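Local structure of prephenate dehydrogenase (Corynebacterium glutamicum ATCC 13032, 3KTD) at residues F151-L154 with D159-S162; A106-V111 with H118-S123; S166-V171 with P322-Q327; A80-L85 with K112-Q117; A145-T150 with Q173-V178. The protein probably catalyses the NAD(P)+-dependent oxidative decarboxylation of prephenate to 4-hydroxyphenylpyruvate, a step on the route to tyrosine. All blocks are in the same frame, centred on the assembly; numbering follows the deposited sequence.

From the N terminus, the first loop to open is that of contact 4, which joins helix 78-91 to the end of helix 105-113. Contact 2 opens before it closes, so the two cross; both use helix 105-113, and their centres lie about 7 Å apart. Further on, 145-150 pairs with 173-178 in contact 5, and the small loop of contact 1 is nested inside. Contact 3 starts within contact 5's loop and closes only at 322-327, crossing it and tying the C-terminal helix 324-334 to the nucleotide-binding fold. Neighbouring strands 120-125 and 146-149 connect contacts 2 and 5, while the side chain of Leu154 links contacts 1 and 3.

Contact 1. Residues F151-L154 with D159-S162; sequences FDQL and DINS
Ile160 packs against Gln153 and Leu154 within a single connection, the loop that leads from strand 146-149 to helix 162-177 in the Rossmann-type nucleotide-binding domain. The evidence for a local turn is in the backbone: residues 152-154 have helical torsions, and Leu154 N bonds to Phe151 O at 3.3 Å. Across the two segments the nearest CA atoms are those of Gln153 and Ile160, 6.7 Å apart.

Both branches of Ile160 are used. Its chi1 of 65° sets CG1 between the backbone N and the carbonyl carbon and leaves CG2 anti to that carbon. CG2 thereby rests on the aliphatic base of Gln153, 3.6 Å from CB and 3.9 Å from CG, the two side chains crossing at about a right angle. The longer branch runs past the backbone carbonyl of Gln153, with Ile160 CG1 3.9 Å from Gln153 O.

Gln153 gives this contact only its first two side-chain carbons. A bend at chi2 (86°) turns the amide from Ile160, and NE2 is hydrogen-bonded to Gln117 O, which gives the amide nitrogen a partner while CB and CG serve the apolar contact. Gln153 O is in turn hydrogen-bonded to a di(hydroxyethyl)ether molecule, probably from the crystallisation liquor.

Beyond the contact, Asn161 occupies the N-cap of helix 162-177, and Trp164 of that helix touches both Gln153 and Leu154. Although the CB of Leu154 is directed away from Ile160, its side chain brings one methyl back across: Leu154 CD2 lies 3.9 Å from Ile160 CD1.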
# COMPACT_ATOMS: atom_id res chain seq x y z
N PHE A 151 28.98 -7.25 -6.02
CA PHE A 151 30.40 -7.54 -5.83
C PHE A 151 30.68 -9.05 -5.76
O PHE A 151 31.58 -9.48 -5.06
CB PHE A 151 30.92 -6.84 -4.56
CG PHE A 151 30.25 -7.31 -3.28
CD1 PHE A 151 29.06 -6.73 -2.85
CD2 PHE A 151 30.82 -8.30 -2.49
CE1 PHE A 151 28.45 -7.15 -1.67
CE2 PHE A 151 30.21 -8.72 -1.32
CZ PHE A 151 29.02 -8.15 -0.91
N ASP A 152 29.93 -9.85 -6.51
CA ASP A 152 30.08 -11.31 -6.44
C ASP A 152 31.47 -11.78 -6.86
O ASP A 152 32.01 -12.73 -6.28
CB ASP A 152 29.03 -12.03 -7.29
CG ASP A 152 27.61 -11.66 -6.91
OD1 ASP A 152 27.17 -10.55 -7.27
OD2 ASP A 152 26.93 -12.50 -6.29
N GLN A 153 32.05 -11.10 -7.85
CA GLN A 153 33.37 -11.47 -8.39
C GLN A 153 34.46 -11.56 -7.31
O GLN A 153 35.42 -12.31 -7.47
CB GLN A 153 33.81 -10.50 -9.49
CG GLN A 153 33.09 -10.64 -10.84
CD GLN A 153 31.79 -9.85 -10.92
OE1 GLN A 153 31.11 -9.66 -9.92
NE2 GLN A 153 31.45 -9.39 -12.12
N LEU A 154 34.31 -10.80 -6.23
CA LEU A 154 35.27 -10.83 -5.13
C LEU A 154 35.17 -12.08 -4.26
O LEU A 154 36.13 -12.39 -3.59
CB LEU A 154 35.11 -9.61 -4.23
CG LEU A 154 35.39 -8.25 -4.89
CD1 LEU A 154 35.08 -7.14 -3.91
CD2 LEU A 154 36.82 -8.15 -5.41
N ASP A 159 37.98 -15.09 -11.18
CA ASP A 159 39.38 -14.75 -10.91
C ASP A 159 39.68 -13.35 -11.43
O ASP A 159 40.25 -13.18 -12.51
CB ASP A 159 40.27 -15.81 -11.59
CG ASP A 159 41.67 -15.90 -10.99
OD1 ASP A 159 41.95 -15.23 -9.97
OD2 ASP A 159 42.48 -16.68 -11.54
N ILE A 160 39.30 -12.33 -10.67
CA ILE A 160 39.42 -10.94 -11.13
C ILE A 160 40.68 -10.25 -10.64
O ILE A 160 41.32 -10.71 -9.69
CB ILE A 160 38.15 -10.08 -10.77
CG1 ILE A 160 37.96 -9.92 -9.26
CG2 ILE A 160 36.91 -10.70 -11.38
CD1 ILE A 160 38.91 -8.93 -8.61
N ASN A 161 41.04 -9.16 -11.31
CA ASN A 161 42.20 -8.36 -10.95
C ASN A 161 41.82 -6.88 -10.76
O ASN A 161 40.63 -6.55 -10.71
CB ASN A 161 43.30 -8.53 -12.01
CG ASN A 161 42.92 -7.95 -13.35
OD1 ASN A 161 41.84 -7.38 -13.52
ND2 ASN A 161 43.82 -8.08 -14.33
N SER A 162 42.81 -5.99 -10.69
CA SER A 162 42.57 -4.57 -10.37
C SER A 162 41.65 -3.82 -11.34
O SER A 162 40.95 -2.89 -10.94
CB SER A 162 43.91 -3.82 -10.26
OG SER A 162 44.45 -3.56 -11.54

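Contact 2. Residues A106-V111 with H118-S123; sequences AVYDAV and HRYVGS
Helix 105-113 passes alongside the start of strand 120-125 with CA separations of 7.3 Å for Tyr108 and Gly122 and 7.7 Å for Val111 and Tyr120. No hydrogen bond spans this gap; it is filled by side chains, almost all of the strand's share coming from Tyr120.

The ring of Tyr120 has a partner on each face. Over one, Val111 CG2 stands 4.0 Å from the ring centroid and only 8° off the normal, a CH-pi contact. On the opposite face the backbone N of Gly122 lies 3.5 Å above the plane, displaced toward the rim. At the ring edge, near its plane, Tyr108 CD1 is 3.8 Å from Tyr120 CE2, while Val107 CG1 approaches obliquely, 3.8 Å from Tyr120 CZ.

What puts the ring there is a chi1 of 171°, which sends CG anti to the backbone N and lays the ring against Val107, Tyr108 and Val111. Its hydroxyl is hydrogen-bonded to Asp99 OD1, giving the buried polar end a partner near the end of the preceding strand, and Phe97 of that strand also meets the ring. Tyr108 OH is similarly bonded to Asp156 OD2.

Strand 97-99, helix 105-113 and strand 120-125 form a beta-alpha-beta crossover between neighbouring parallel strands, and a helix packed by apolar side chains onto the strand it leads into is characteristic of the Rossmann-type fold.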
# COMPACT_ATOMS: atom_id res chain seq x y z
N ALA A 106 19.62 -13.60 -12.70
CA ALA A 106 19.37 -13.90 -14.11
C ALA A 106 20.36 -13.17 -15.03
O ALA A 106 20.79 -13.73 -16.05
CB ALA A 106 17.94 -13.55 -14.47
N VAL A 107 20.74 -11.95 -14.65
CA VAL A 107 21.67 -11.15 -15.45
C VAL A 107 23.09 -11.66 -15.31
O VAL A 107 23.77 -11.89 -16.30
CB VAL A 107 21.62 -9.66 -15.05
CG1 VAL A 107 22.65 -8.86 -15.81
CG2 VAL A 107 20.25 -9.12 -15.32
N TYR A 108 23.53 -11.86 -14.07
CA TYR A 108 24.88 -12.33 -13.82
C TYR A 108 25.13 -13.65 -14.57
O TYR A 108 26.17 -13.80 -15.23
CB TYR A 108 25.12 -12.46 -12.31
CG TYR A 108 26.56 -12.67 -11.88
CD1 TYR A 108 27.61 -11.99 -12.50
CD2 TYR A 108 26.86 -13.50 -10.80
CE1 TYR A 108 28.93 -12.18 -12.10
CE2 TYR A 108 28.17 -13.69 -10.37
CZ TYR A 108 29.20 -13.02 -11.03
OH TYR A 108 30.51 -13.20 -10.61
N ASP A 109 24.17 -14.57 -14.50
CA ASP A 109 24.21 -15.82 -15.25
C ASP A 109 24.42 -15.56 -16.75
O ASP A 109 25.27 -16.18 -17.39
CB ASP A 109 22.91 -16.60 -15.07
CG ASP A 109 22.81 -17.29 -13.73
OD1 ASP A 109 23.81 -17.38 -12.99
OD2 ASP A 109 21.71 -17.76 -13.42
N ALA A 110 23.62 -14.65 -17.30
CA ALA A 110 23.71 -14.33 -18.71
C ALA A 110 25.09 -13.78 -19.04
O ALA A 110 25.64 -14.07 -20.11
CB ALA A 110 22.63 -13.34 -19.10
N VAL A 111 25.66 -13.00 -18.12
CA VAL A 111 26.99 -12.44 -18.30
C VAL A 111 28.08 -13.52 -18.20
O VAL A 111 29.04 -13.51 -18.96
CB VAL A 111 27.26 -11.33 -17.27
CG1 VAL A 111 28.74 -11.01 -17.20
CG2 VAL A 111 26.43 -10.08 -17.61
N HIS A 118 34.48 -10.52 -16.09
CA HIS A 118 35.65 -9.72 -15.75
C HIS A 118 35.43 -8.22 -16.03
O HIS A 118 36.26 -7.40 -15.65
CB HIS A 118 36.91 -10.25 -16.47
CG HIS A 118 37.37 -11.59 -15.95
ND1 HIS A 118 37.02 -12.78 -16.55
CD2 HIS A 118 38.13 -11.91 -14.88
CE1 HIS A 118 37.56 -13.78 -15.87
NE2 HIS A 118 38.23 -13.29 -14.85
N ARG A 119 34.32 -7.85 -16.67
CA ARG A 119 34.04 -6.43 -16.98
C ARG A 119 32.68 -5.91 -16.46
O ARG A 119 32.30 -4.78 -16.76
CB ARG A 119 34.08 -6.24 -18.50
CG ARG A 119 35.45 -6.45 -19.12
CD ARG A 119 36.39 -5.30 -18.79
NE ARG A 119 37.76 -5.57 -19.22
CZ ARG A 119 38.73 -6.07 -18.46
NH1 ARG A 119 38.52 -6.36 -17.17
NH2 ARG A 119 39.92 -6.28 -18.98
N TYR A 120 31.99 -6.71 -15.66
CA TYR A 120 30.62 -6.42 -15.24
C TYR A 120 30.46 -6.09 -13.77
O TYR A 120 31.05 -6.75 -12.91
CB TYR A 120 29.74 -7.64 -15.55
CG TYR A 120 28.33 -7.60 -14.99
CD1 TYR A 120 27.41 -6.64 -15.42
CD2 TYR A 120 27.90 -8.55 -14.08
CE1 TYR A 120 26.12 -6.63 -14.93
CE2 TYR A 120 26.61 -8.54 -13.58
CZ TYR A 120 25.72 -7.58 -14.01
OH TYR A 120 24.45 -7.57 -13.51
N VAL A 121 29.67 -5.07 -13.48
CA VAL A 121 29.25 -4.80 -12.12
C VAL A 121 27.74 -4.62 -12.09
O VAL A 121 27.21 -3.66 -12.63
CB VAL A 121 29.94 -3.59 -11.52
CG1 VAL A 121 29.49 -3.42 -10.06
CG2 VAL A 121 31.47 -3.74 -11.64
N GLY A 122 27.05 -5.57 -11.47
CA GLY A 122 25.61 -5.49 -11.36
C GLY A 122 25.18 -4.29 -10.55
O GLY A 122 25.84 -3.89 -9.59
N SER A 123 24.08 -3.67 -10.95
CA SER A 123 23.49 -2.66 -10.11
C SER A 123 21.98 -2.63 -10.26
O SER A 123 21.43 -3.09 -11.25
CB SER A 123 24.10 -1.30 -10.42
OG SER A 123 23.30 -0.60 -11.35

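Contact 3. Residues S166-V171 with P322-Q327; sequences SIWKDV and PNWEKQ
Two indoles meet with their six-membered rings. Over one face of Trp168 lies Trp324 CH2, 4.2 Å above the plane and displaced toward the rim. Trp324 presents itself obliquely: the ring planes are inclined at 54° and the centroids are 5.5 Å apart, which fits neither a stack nor an edge-to-face pair. Its closest approach is Trp324 CZ3 to Trp168 CH2 at 4.0 Å. Over one face of Trp324, displaced toward the rim, is Glu325 CD, 3.4 Å above the plane.

The side chains come from opposite directions across a wide gap, with the CA atoms of Trp168 and Glu325 12.1 Å apart. Both indoles are needed to bridge it: Trp168 has CG anti to its backbone N (chi1 -180°), whereas Trp324 has CG between N and the carbonyl carbon (chi1 71°). Around them, Trp168 also meets the ring of Trp164 and touches Leu317 of strand 314-317.

The contact thus joins helix 162-177 of the nucleotide-binding fold to the C-terminal unit of strand 314-317, helix 324-334 and strand 337-340. With 75 Å² buried and no hydrogen bond across it, cohesion here is dispersive and apolar, with no polar bond to fix the mutual angle of the rings.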
# COMPACT_ATOMS: atom_id res chain seq x y z
N SER A 166 38.52 -1.34 -10.47
CA SER A 166 38.40 0.00 -11.04
C SER A 166 37.01 0.28 -11.64
O SER A 166 36.51 1.40 -11.55
CB SER A 166 39.48 0.20 -12.11
OG SER A 166 39.24 1.36 -12.87
N ILE A 167 36.42 -0.72 -12.28
CA ILE A 167 35.07 -0.59 -12.84
C ILE A 167 34.06 -0.48 -11.69
O ILE A 167 33.17 0.37 -11.71
CB ILE A 167 34.69 -1.79 -13.71
CG1 ILE A 167 35.53 -1.82 -14.99
CG2 ILE A 167 33.21 -1.74 -14.08
CD1 ILE A 167 35.43 -3.14 -15.75
N TRP A 168 34.23 -1.33 -10.70
CA TRP A 168 33.36 -1.33 -9.53
C TRP A 168 33.34 0.04 -8.87
O TRP A 168 32.26 0.55 -8.54
CB TRP A 168 33.81 -2.39 -8.53
CG TRP A 168 32.97 -2.46 -7.32
CD1 TRP A 168 31.86 -3.22 -7.14
CD2 TRP A 168 33.18 -1.75 -6.10
NE1 TRP A 168 31.37 -3.03 -5.87
CE2 TRP A 168 32.16 -2.13 -5.22
CE3 TRP A 168 34.14 -0.83 -5.67
CZ2 TRP A 168 32.06 -1.62 -3.93
CZ3 TRP A 168 34.05 -0.32 -4.38
CH2 TRP A 168 33.01 -0.72 -3.53
N LYS A 169 34.51 0.65 -8.69
CA LYS A 169 34.60 1.97 -8.08
C LYS A 169 33.79 3.00 -8.86
O LYS A 169 32.93 3.67 -8.29
CB LYS A 169 36.06 2.42 -7.93
CG LYS A 169 36.76 1.70 -6.78
CD LYS A 169 38.15 2.29 -6.43
CE LYS A 169 39.28 1.75 -7.30
NZ LYS A 169 40.58 2.04 -6.64
N ASP A 170 34.03 3.11 -10.17
CA ASP A 170 33.28 4.06 -10.99
C ASP A 170 31.75 3.88 -10.88
O ASP A 170 31.01 4.85 -10.86
CB ASP A 170 33.73 4.00 -12.45
CG ASP A 170 35.05 4.75 -12.71
OD1 ASP A 170 35.45 5.62 -11.91
OD2 ASP A 170 35.68 4.47 -13.75
N VAL A 171 31.28 2.64 -10.79
CA VAL A 171 29.84 2.39 -10.68
C VAL A 171 29.32 2.97 -9.37
O VAL A 171 28.25 3.57 -9.32
CB VAL A 171 29.50 0.88 -10.76
CG1 VAL A 171 28.08 0.62 -10.28
CG2 VAL A 171 29.71 0.36 -12.18
N PRO A 322 44.06 -3.81 3.10
CA PRO A 322 43.78 -5.20 3.40
C PRO A 322 42.39 -5.46 3.96
O PRO A 322 41.86 -4.66 4.73
CB PRO A 322 44.84 -5.53 4.45
CG PRO A 322 46.02 -4.72 4.03
CD PRO A 322 45.46 -3.46 3.41
N ASN A 323 41.80 -6.57 3.53
CA ASN A 323 40.52 -7.06 4.06
C ASN A 323 39.34 -6.10 3.91
O ASN A 323 38.33 -6.24 4.62
CB ASN A 323 40.70 -7.46 5.53
CG ASN A 323 41.98 -8.26 5.78
OD1 ASN A 323 42.62 -8.76 4.85
ND2 ASN A 323 42.36 -8.38 7.05
N TRP A 324 39.44 -5.13 2.99
CA TRP A 324 38.34 -4.19 2.78
C TRP A 324 37.12 -4.93 2.24
O TRP A 324 35.99 -4.60 2.58
CB TRP A 324 38.75 -3.04 1.85
CG TRP A 324 38.93 -3.42 0.40
CD1 TRP A 324 40.06 -3.91 -0.20
CD2 TRP A 324 37.94 -3.32 -0.64
NE1 TRP A 324 39.83 -4.13 -1.54
CE2 TRP A 324 38.55 -3.77 -1.84
CE3 TRP A 324 36.61 -2.89 -0.68
CZ2 TRP A 324 37.87 -3.82 -3.05
CZ3 TRP A 324 35.93 -2.93 -1.90
CH2 TRP A 324 36.56 -3.39 -3.07
N GLU A 325 37.36 -5.96 1.42
CA GLU A 325 36.30 -6.77 0.83
C GLU A 325 35.34 -7.28 1.88
O GLU A 325 34.14 -7.26 1.65
CB GLU A 325 36.86 -7.99 0.09
CG GLU A 325 37.62 -7.70 -1.20
CD GLU A 325 39.10 -7.39 -0.99
OE1 GLU A 325 39.63 -7.60 0.14
OE2 GLU A 325 39.73 -6.94 -1.98
N LYS A 326 35.85 -7.73 3.02
CA LYS A 326 34.98 -8.28 4.07
C LYS A 326 33.96 -7.24 4.56
O LYS A 326 32.88 -7.60 5.02
CB LYS A 326 35.78 -8.88 5.22
CG LYS A 326 36.38 -10.25 4.92
N GLN A 327 34.30 -5.95 4.44
CA GLN A 327 33.37 -4.89 4.80
C GLN A 327 32.15 -4.84 3.87
O GLN A 327 31.09 -4.36 4.27
CB GLN A 327 34.07 -3.52 4.86
CG GLN A 327 35.03 -3.36 6.04
CD GLN A 327 34.31 -3.51 7.38
OE1 GLN A 327 33.26 -2.90 7.62
NE2 GLN A 327 34.86 -4.34 8.26

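Contact 4. Residues A80-L85 with K112-Q117; sequences AIDSLL and KARNMQ
The guanidinium of Arg114 is held by three groups, one of them across this contact. Asp82 OD2 is 3.7 Å from Arg114 NH2, a long salt bridge in which the oxygen lies well out of the guanidinium plane, so charge attraction acts without an N-H directed at it. Asp82 OD1 stands over one face, and the carboxylate and guanidinium planes are 35° apart. Firmer partners fix the group: NE makes a salt bridge to Asp86 OD1, and NH1 is hydrogen-bonded to Ala110 O. Asp82 and Asp86, both of helix 78-91, thus probably balance the arginine's charge.

Extended from CG to NE, the Arg114 chain reaches over the helix surface, with CD 4.2 Å from Leu85 CB. The selenomethionine Met116 meets the same leucine, its chain bending at chi3 (72°), which brings its CE to 3.9 Å from Leu85 CD2 and 3.5 Å from Leu85 O. Leu85 and Met116 also both touch Phe97 of strand 97-99.

Both residues lie just past the end of helix 105-113, on either side in sequence of Asn115, in a Schellman motif that closes the helix. Asn115, with a phi of 55°, is the C-prime residue; Met116 N bonds to Val111 O, and Asn115 N to Lys112 O at 2.9 Å. The two helices follow parallel strands 71-74 and 97-99 in successive beta-alpha-beta units, and their packing together beside the sheet is characteristic of a Rossmann-type domain.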
# COMPACT_ATOMS: atom_id res chain seq x y z
N ALA A 80 15.43 -7.11 -22.79
CA ALA A 80 16.33 -6.49 -23.74
C ALA A 80 17.80 -6.75 -23.42
O ALA A 80 18.64 -6.55 -24.28
CB ALA A 80 16.06 -5.01 -23.80
N ILE A 81 18.10 -7.19 -22.21
CA ILE A 81 19.48 -7.39 -21.74
C ILE A 81 20.38 -8.23 -22.65
O ILE A 81 21.45 -7.76 -23.06
CB ILE A 81 19.50 -7.98 -20.30
CG1 ILE A 81 19.27 -6.89 -19.27
CG2 ILE A 81 20.83 -8.63 -19.99
CD1 ILE A 81 20.44 -5.92 -19.16
N ASP A 82 19.97 -9.46 -22.97
CA ASP A 82 20.81 -10.35 -23.79
C ASP A 82 21.27 -9.72 -25.10
O ASP A 82 22.43 -9.86 -25.47
CB ASP A 82 20.08 -11.65 -24.13
CG ASP A 82 19.92 -12.56 -22.93
OD1 ASP A 82 20.32 -12.20 -21.81
OD2 ASP A 82 19.37 -13.66 -23.13
N SER A 83 20.38 -9.05 -25.81
CA SER A 83 20.77 -8.47 -27.08
C SER A 83 21.77 -7.33 -26.87
O SER A 83 22.66 -7.13 -27.69
CB SER A 83 19.56 -8.01 -27.90
OG SER A 83 19.04 -6.80 -27.41
N LEU A 84 21.63 -6.60 -25.77
CA LEU A 84 22.57 -5.52 -25.46
C LEU A 84 23.91 -6.09 -24.95
O LEU A 84 24.96 -5.49 -25.17
CB LEU A 84 21.97 -4.52 -24.46
CG LEU A 84 21.22 -3.30 -25.01
CD1 LEU A 84 22.22 -2.26 -25.52
CD2 LEU A 84 20.23 -3.66 -26.11
N LEU A 85 23.86 -7.23 -24.26
CA LEU A 85 25.09 -7.88 -23.84
C LEU A 85 25.85 -8.33 -25.08
O LEU A 85 27.02 -8.04 -25.22
CB LEU A 85 24.80 -9.08 -22.94
CG LEU A 85 24.49 -8.80 -21.48
CD1 LEU A 85 23.99 -10.06 -20.79
CD2 LEU A 85 25.70 -8.23 -20.76
N LYS A 112 27.92 -14.45 -17.26
CA LYS A 112 28.89 -15.53 -17.10
C LYS A 112 28.87 -16.46 -18.30
O LYS A 112 29.93 -16.92 -18.75
CB LYS A 112 28.67 -16.30 -15.80
CG LYS A 112 29.21 -15.57 -14.57
CD LYS A 112 29.06 -16.38 -13.25
CE LYS A 112 27.60 -16.50 -12.80
NZ LYS A 112 27.49 -16.92 -11.38
N ALA A 113 27.68 -16.73 -18.84
CA ALA A 113 27.55 -17.60 -20.02
C ALA A 113 28.32 -17.04 -21.23
O ALA A 113 28.73 -17.79 -22.11
CB ALA A 113 26.08 -17.83 -20.36
N ARG A 114 28.51 -15.73 -21.25
CA ARG A 114 29.23 -15.03 -22.32
C ARG A 114 30.65 -14.64 -21.91
O ARG A 114 31.35 -13.94 -22.65
CB ARG A 114 28.41 -13.80 -22.76
CG ARG A 114 27.11 -14.17 -23.47
CD ARG A 114 26.08 -13.04 -23.58
NE ARG A 114 24.82 -13.55 -24.16
CZ ARG A 114 23.90 -14.26 -23.49
NH1 ARG A 114 24.07 -14.54 -22.19
NH2 ARG A 114 22.81 -14.69 -24.11
N ASN A 115 31.09 -15.10 -20.74
CA ASN A 115 32.44 -14.81 -20.21
C ASN A 115 32.77 -13.32 -20.11
O ASN A 115 33.90 -12.91 -20.37
CB ASN A 115 33.49 -15.57 -21.01
CG ASN A 115 33.40 -17.05 -20.80
OD1 ASN A 115 33.59 -17.54 -19.68
ND2 ASN A 115 33.10 -17.79 -21.86
N MSE A 116 31.78 -12.54 -19.68
CA MSE A 116 31.91 -11.09 -19.56
C MSE A 116 32.03 -10.66 -18.10
O MSE A 116 32.06 -9.47 -17.81
CB MSE A 116 30.72 -10.40 -20.22
CG MSE A 116 30.62 -10.65 -21.73
SE MSE A 116 28.94 -10.06 -22.55
CE MSE A 116 29.20 -8.14 -22.49
N GLN A 117 32.12 -11.63 -17.19
CA GLN A 117 32.18 -11.33 -15.75
C GLN A 117 33.40 -10.51 -15.31
O GLN A 117 33.35 -9.85 -14.29
CB GLN A 117 32.03 -12.59 -14.88
CG GLN A 117 33.05 -13.69 -15.09
CD GLN A 117 32.64 -14.66 -16.17
OE1 GLN A 117 32.01 -14.28 -17.14
NE2 GLN A 117 33.00 -15.93 -16.00

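Contact 5. Residues A145-T150 with Q173-V178; sequences AVWVVT and QMALAV
Ala175 and Trp147 make the central interaction, a CH-pi contact of helix 162-177 with strand 146-149. The methyl CB of Ala175 stands 3.7 Å from the centroid of the five-membered ring of Trp147 and 16° off its normal, so it lies over the face. Its nearest ring atoms include Trp147 CG, at 3.6 Å. This closeness agrees with the backbones, since the CA atoms of Trp147 and Ala175 are 6.5 Å apart and the small alanine side chain lets the indole lie close to the helix.

Two apolar contacts, each oblique to the indole, continue around the six-membered ring. The selenomethionine Met174, bent at chi3 (65°), brings CE to 3.5 Å from Trp147 CZ2 and 4.0 Å from Trp147 CH2. From just past the helix, Val178 CG2 approaches Trp147 CZ3 at 4.0 Å. The indole reaches these partners because its CG lies opposite the backbone N, at a chi1 of -169°.

Polar interactions involve other parts of the sheet. The backbone of Trp147 bonds to Glu181 and Val183 of the strand on one side. Val148 instead directs its CB away from the helix and packs on Leu222 of the second subunit.

Strand 146-149, helix 162-177 and strand 181-184 form a beta-alpha-beta unit. With no hydrogen bond between its two segments, the contact is held by apolar and CH-pi packing, while the buried indole N-H has a weak hydrogen bond to Ser123 OG on the adjacent antiparallel strand.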
# COMPACT_ATOMS: atom_id res chain seq x y z
N ALA A 145 17.69 7.68 -2.68
CA ALA A 145 17.16 6.39 -3.09
C ALA A 145 18.27 5.37 -2.94
O ALA A 145 19.44 5.72 -3.06
CB ALA A 145 16.68 6.43 -4.52
N VAL A 146 17.91 4.12 -2.69
CA VAL A 146 18.91 3.07 -2.59
C VAL A 146 19.32 2.63 -3.99
O VAL A 146 18.49 2.50 -4.87
CB VAL A 146 18.39 1.82 -1.85
CG1 VAL A 146 19.48 0.71 -1.86
CG2 VAL A 146 17.95 2.15 -0.43
N TRP A 147 20.62 2.42 -4.18
CA TRP A 147 21.15 1.91 -5.44
C TRP A 147 22.04 0.74 -5.06
O TRP A 147 23.13 0.93 -4.51
CB TRP A 147 21.96 3.01 -6.16
CG TRP A 147 22.36 2.71 -7.58
CD1 TRP A 147 23.02 1.61 -8.03
CD2 TRP A 147 22.18 3.56 -8.73
NE1 TRP A 147 23.23 1.71 -9.39
CE2 TRP A 147 22.73 2.90 -9.84
CE3 TRP A 147 21.59 4.81 -8.93
CZ2 TRP A 147 22.71 3.43 -11.13
CZ3 TRP A 147 21.58 5.35 -10.22
CH2 TRP A 147 22.13 4.66 -11.30
N VAL A 148 21.58 -0.48 -5.31
CA VAL A 148 22.38 -1.65 -5.02
C VAL A 148 23.52 -1.78 -6.05
O VAL A 148 23.30 -1.58 -7.25
CB VAL A 148 21.55 -2.95 -5.02
CG1 VAL A 148 22.46 -4.17 -4.83
CG2 VAL A 148 20.47 -2.88 -3.95
N VAL A 149 24.72 -2.07 -5.57
CA VAL A 149 25.86 -2.38 -6.43
C VAL A 149 26.42 -3.72 -5.99
O VAL A 149 26.73 -3.91 -4.82
CB VAL A 149 26.96 -1.31 -6.34
CG1 VAL A 149 28.20 -1.77 -7.09
CG2 VAL A 149 26.45 -0.00 -6.91
N THR A 150 26.55 -4.65 -6.93
CA THR A 150 27.01 -5.99 -6.62
C THR A 150 28.53 -6.10 -6.54
O THR A 150 29.26 -5.18 -6.91
CB THR A 150 26.50 -7.00 -7.64
OG1 THR A 150 26.97 -6.62 -8.95
CG2 THR A 150 24.97 -7.03 -7.62
N GLN A 173 30.87 5.36 -7.57
CA GLN A 173 31.03 6.81 -7.67
C GLN A 173 29.91 7.43 -8.47
O GLN A 173 29.46 8.52 -8.14
CB GLN A 173 32.39 7.16 -8.31
CG GLN A 173 33.55 6.96 -7.37
CD GLN A 173 33.38 7.76 -6.11
OE1 GLN A 173 33.21 7.20 -5.03
NE2 GLN A 173 33.36 9.07 -6.24
N MSE A 174 29.46 6.72 -9.51
CA MSE A 174 28.35 7.16 -10.35
C MSE A 174 27.05 7.22 -9.52
O MSE A 174 26.39 8.26 -9.47
CB MSE A 174 28.18 6.21 -11.54
CG MSE A 174 27.22 6.70 -12.61
SE MSE A 174 26.72 5.36 -13.93
CE MSE A 174 25.76 4.11 -12.78
N ALA A 175 26.70 6.11 -8.87
CA ALA A 175 25.50 6.05 -8.03
C ALA A 175 25.53 7.13 -6.95
O ALA A 175 24.49 7.72 -6.63
CB ALA A 175 25.36 4.68 -7.40
N LEU A 176 26.71 7.37 -6.38
CA LEU A 176 26.84 8.40 -5.34
C LEU A 176 26.77 9.81 -5.95
O LEU A 176 26.20 10.72 -5.34
CB LEU A 176 28.14 8.22 -4.54
CG LEU A 176 28.31 6.97 -3.67
CD1 LEU A 176 29.77 6.91 -3.18
CD2 LEU A 176 27.34 6.92 -2.50
N ALA A 177 27.30 9.98 -7.17
CA ALA A 177 27.26 11.27 -7.88
C ALA A 177 25.83 11.81 -8.10
O ALA A 177 25.66 13.03 -8.26
CB ALA A 177 27.99 11.16 -9.21
N VAL A 178 24.83 10.92 -8.12
CA VAL A 178 23.42 11.32 -8.31
C VAL A 178 22.57 11.17 -7.02
O VAL A 178 21.37 10.85 -7.06
CB VAL A 178 22.77 10.54 -9.50
CG1 VAL A 178 23.56 10.76 -10.78
CG2 VAL A 178 22.66 9.04 -9.20